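Chromosome partition protein Smc (Pyrococcus furiosus, PDB 3KTA) is probably required for chromosome condensation and partitioning, its N- and C-terminal domains together forming an ABC-type ATPase head. Local coordinates at residues B[104-112]-B[126-134]. Residues are numbered along the deposited sequence; the frame is centred on the assembly and turned at random.
Sequences VKRVADLIK and RDVMMANAD
Ala108 and Met129 bring the two backbones closest, 5.2 Å between their CA atoms, where helix 101-114 meets the short helix 127-130. Met129, a selenomethionine, is a knob set among Val104, Val107, Ala108 and Ile111. Its CG lies anti to the backbone N (chi1 175°); the bend at chi2 puts SE 3.7 Å from Ile111 CD1, and the bend at chi3 turns CE to Val107 CG1. Val104 spreads its two methyls: CG1 meets Val128 CG2 at 3.5 Å, while CG2 lies over one face of the Arg126 guanidinium. That group is salt-bridged to Asp101. Both segments belong to the C-terminal part of the ABC ATPase head, and each follows a strand of the parallel pair 89-93 and 119-123. Near the far end, Lys112 NZ donates to Asn132 O at 2.8 Å, nearly in line with the carbonyl (167°). It also forms a salt bridge with Asp134 OD1 at 3.1 Å, though its hydrogen bond is weak. Asp134 OD2 accepts from Phe28 N of the neighbouring Smc chain. A methionine in place of Lys112 would probably leave Asn132 O without this donor and the Asp134 carboxylate without its lysine. One water joins Asn132 ND2 to Asp109 OD1.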
# COMPACT_ATOMS: atom_id res chain seq x y z
N VAL B 104 6.96 -1.76 -15.94
CA VAL B 104 6.01 -2.47 -15.07
C VAL B 104 6.47 -3.91 -14.79
O VAL B 104 6.39 -4.38 -13.66
CB VAL B 104 4.58 -2.46 -15.65
CG1 VAL B 104 3.65 -3.31 -14.80
CG2 VAL B 104 4.05 -1.03 -15.74
N LYS B 105 6.97 -4.61 -15.81
CA LYS B 105 7.46 -5.98 -15.59
C LYS B 105 8.57 -6.01 -14.55
O LYS B 105 8.61 -6.92 -13.71
CB LYS B 105 7.94 -6.62 -16.90
CG LYS B 105 8.42 -8.08 -16.79
CD LYS B 105 7.35 -8.97 -16.15
CE LYS B 105 7.64 -10.47 -16.36
NZ LYS B 105 9.02 -10.87 -16.01
N ARG B 106 9.48 -5.05 -14.60
CA ARG B 106 10.60 -5.04 -13.66
C ARG B 106 10.07 -4.78 -12.25
O ARG B 106 10.55 -5.38 -11.28
CB ARG B 106 11.68 -4.03 -14.06
CG ARG B 106 12.44 -4.53 -15.30
CD ARG B 106 13.67 -3.69 -15.60
NE ARG B 106 13.31 -2.42 -16.20
CZ ARG B 106 13.24 -2.20 -17.51
NH1 ARG B 106 13.50 -3.18 -18.38
NH2 ARG B 106 12.91 -1.00 -17.95
N VAL B 107 9.07 -3.91 -12.15
CA VAL B 107 8.44 -3.68 -10.84
C VAL B 107 7.74 -4.95 -10.34
O VAL B 107 7.89 -5.33 -9.16
CB VAL B 107 7.48 -2.48 -10.89
CG1 VAL B 107 6.66 -2.37 -9.59
CG2 VAL B 107 8.28 -1.23 -11.11
N ALA B 108 7.01 -5.62 -11.22
CA ALA B 108 6.32 -6.86 -10.87
C ALA B 108 7.30 -7.95 -10.42
O ALA B 108 7.03 -8.69 -9.48
CB ALA B 108 5.47 -7.34 -12.05
N ASP B 109 8.45 -8.04 -11.09
CA ASP B 109 9.47 -9.00 -10.69
C ASP B 109 10.01 -8.69 -9.29
O ASP B 109 10.27 -9.60 -8.51
CB ASP B 109 10.63 -9.01 -11.68
CG ASP B 109 10.28 -9.68 -13.00
OD1 ASP B 109 9.17 -10.22 -13.15
OD2 ASP B 109 11.15 -9.64 -13.90
N LEU B 110 10.17 -7.40 -8.99
CA LEU B 110 10.65 -6.98 -7.67
C LEU B 110 9.59 -7.28 -6.60
O LEU B 110 9.92 -7.70 -5.49
CB LEU B 110 10.98 -5.48 -7.70
CG LEU B 110 11.43 -4.80 -6.41
CD1 LEU B 110 12.64 -5.49 -5.83
CD2 LEU B 110 11.72 -3.33 -6.73
N ILE B 111 8.32 -7.07 -6.93
CA ILE B 111 7.24 -7.47 -6.02
C ILE B 111 7.25 -8.98 -5.75
O ILE B 111 7.19 -9.39 -4.59
CB ILE B 111 5.85 -7.01 -6.53
CG1 ILE B 111 5.68 -5.50 -6.35
CG2 ILE B 111 4.72 -7.76 -5.80
CD1 ILE B 111 4.58 -4.88 -7.26
N LYS B 112 7.38 -9.78 -6.80
CA LYS B 112 7.41 -11.24 -6.65
C LYS B 112 8.54 -11.67 -5.71
O LYS B 112 8.32 -12.46 -4.79
CB LYS B 112 7.57 -11.91 -8.01
CG LYS B 112 7.42 -13.43 -7.97
CD LYS B 112 5.96 -13.79 -7.81
CE LYS B 112 5.73 -15.26 -8.11
NZ LYS B 112 4.36 -15.65 -7.74
N ARG B 126 -3.01 -3.61 -15.36
CA ARG B 126 -1.93 -4.02 -16.27
C ARG B 126 -1.64 -5.52 -16.23
O ARG B 126 -1.21 -6.08 -15.20
CB ARG B 126 -0.64 -3.26 -15.95
CG ARG B 126 -0.81 -1.74 -15.95
CD ARG B 126 -1.03 -1.19 -17.37
NE ARG B 126 0.19 -1.30 -18.16
CZ ARG B 126 1.20 -0.43 -18.11
NH1 ARG B 126 1.13 0.63 -17.32
NH2 ARG B 126 2.28 -0.63 -18.85
N ASP B 127 -1.84 -6.17 -17.38
CA ASP B 127 -1.52 -7.58 -17.49
C ASP B 127 -0.11 -7.95 -17.04
O ASP B 127 0.07 -8.96 -16.36
CB ASP B 127 -1.80 -8.11 -18.92
CG ASP B 127 -1.17 -7.25 -20.02
OD1 ASP B 127 -0.19 -6.50 -19.78
OD2 ASP B 127 -1.65 -7.34 -21.16
N VAL B 128 0.90 -7.14 -17.39
CA VAL B 128 2.27 -7.48 -17.05
C VAL B 128 2.54 -7.31 -15.56
O VAL B 128 3.53 -7.83 -15.05
CB VAL B 128 3.30 -6.67 -17.88
CG1 VAL B 128 3.17 -7.04 -19.34
CG2 VAL B 128 3.08 -5.20 -17.72
N MSE B 129 1.67 -6.58 -14.86
CA MSE B 129 1.75 -6.51 -13.41
C MSE B 129 1.13 -7.73 -12.74
O MSE B 129 1.69 -8.23 -11.75
CB MSE B 129 1.06 -5.24 -12.87
CG MSE B 129 1.00 -5.17 -11.32
SE MSE B 129 2.74 -5.00 -10.46
CE MSE B 129 2.82 -3.06 -10.48
N MSE B 130 -0.02 -8.17 -13.28
CA MSE B 130 -0.93 -9.22 -12.75
C MSE B 130 -0.41 -10.65 -12.92
O MSE B 130 -0.71 -11.53 -12.12
CB MSE B 130 -2.36 -9.08 -13.42
CG MSE B 130 -2.87 -10.16 -14.59
SE MSE B 130 -4.81 -10.06 -14.57
CE MSE B 130 -5.04 -10.41 -12.67
N ALA B 131 0.36 -10.88 -13.98
CA ALA B 131 0.50 -12.22 -14.56
C ALA B 131 1.02 -13.28 -13.60
O ALA B 131 0.59 -14.45 -13.67
CB ALA B 131 1.38 -12.15 -15.80
N ASN B 132 1.95 -12.90 -12.73
CA ASN B 132 2.55 -13.84 -11.79
C ASN B 132 2.09 -13.67 -10.35
O ASN B 132 2.76 -14.12 -9.44
CB ASN B 132 4.07 -13.74 -11.85
CG ASN B 132 4.63 -14.18 -13.18
OD1 ASN B 132 4.21 -15.19 -13.74
ND2 ASN B 132 5.58 -13.42 -13.71
N ALA B 133 0.93 -13.04 -10.15
CA ALA B 133 0.36 -12.94 -8.81
C ALA B 133 0.05 -14.34 -8.28
O ALA B 133 -0.25 -15.25 -9.05
CB ALA B 133 -0.89 -12.09 -8.85
N ASP B 134 0.11 -14.51 -6.96
CA ASP B 134 -0.23 -15.80 -6.37
C ASP B 134 -1.74 -16.04 -6.40
O ASP B 134 -2.19 -17.17 -6.57
CB ASP B 134 0.26 -15.89 -4.93
CG ASP B 134 1.77 -15.79 -4.82
OD1 ASP B 134 2.46 -16.61 -5.45
OD2 ASP B 134 2.26 -14.89 -4.11
O HOH W 1 7.20 -11.77 -12.13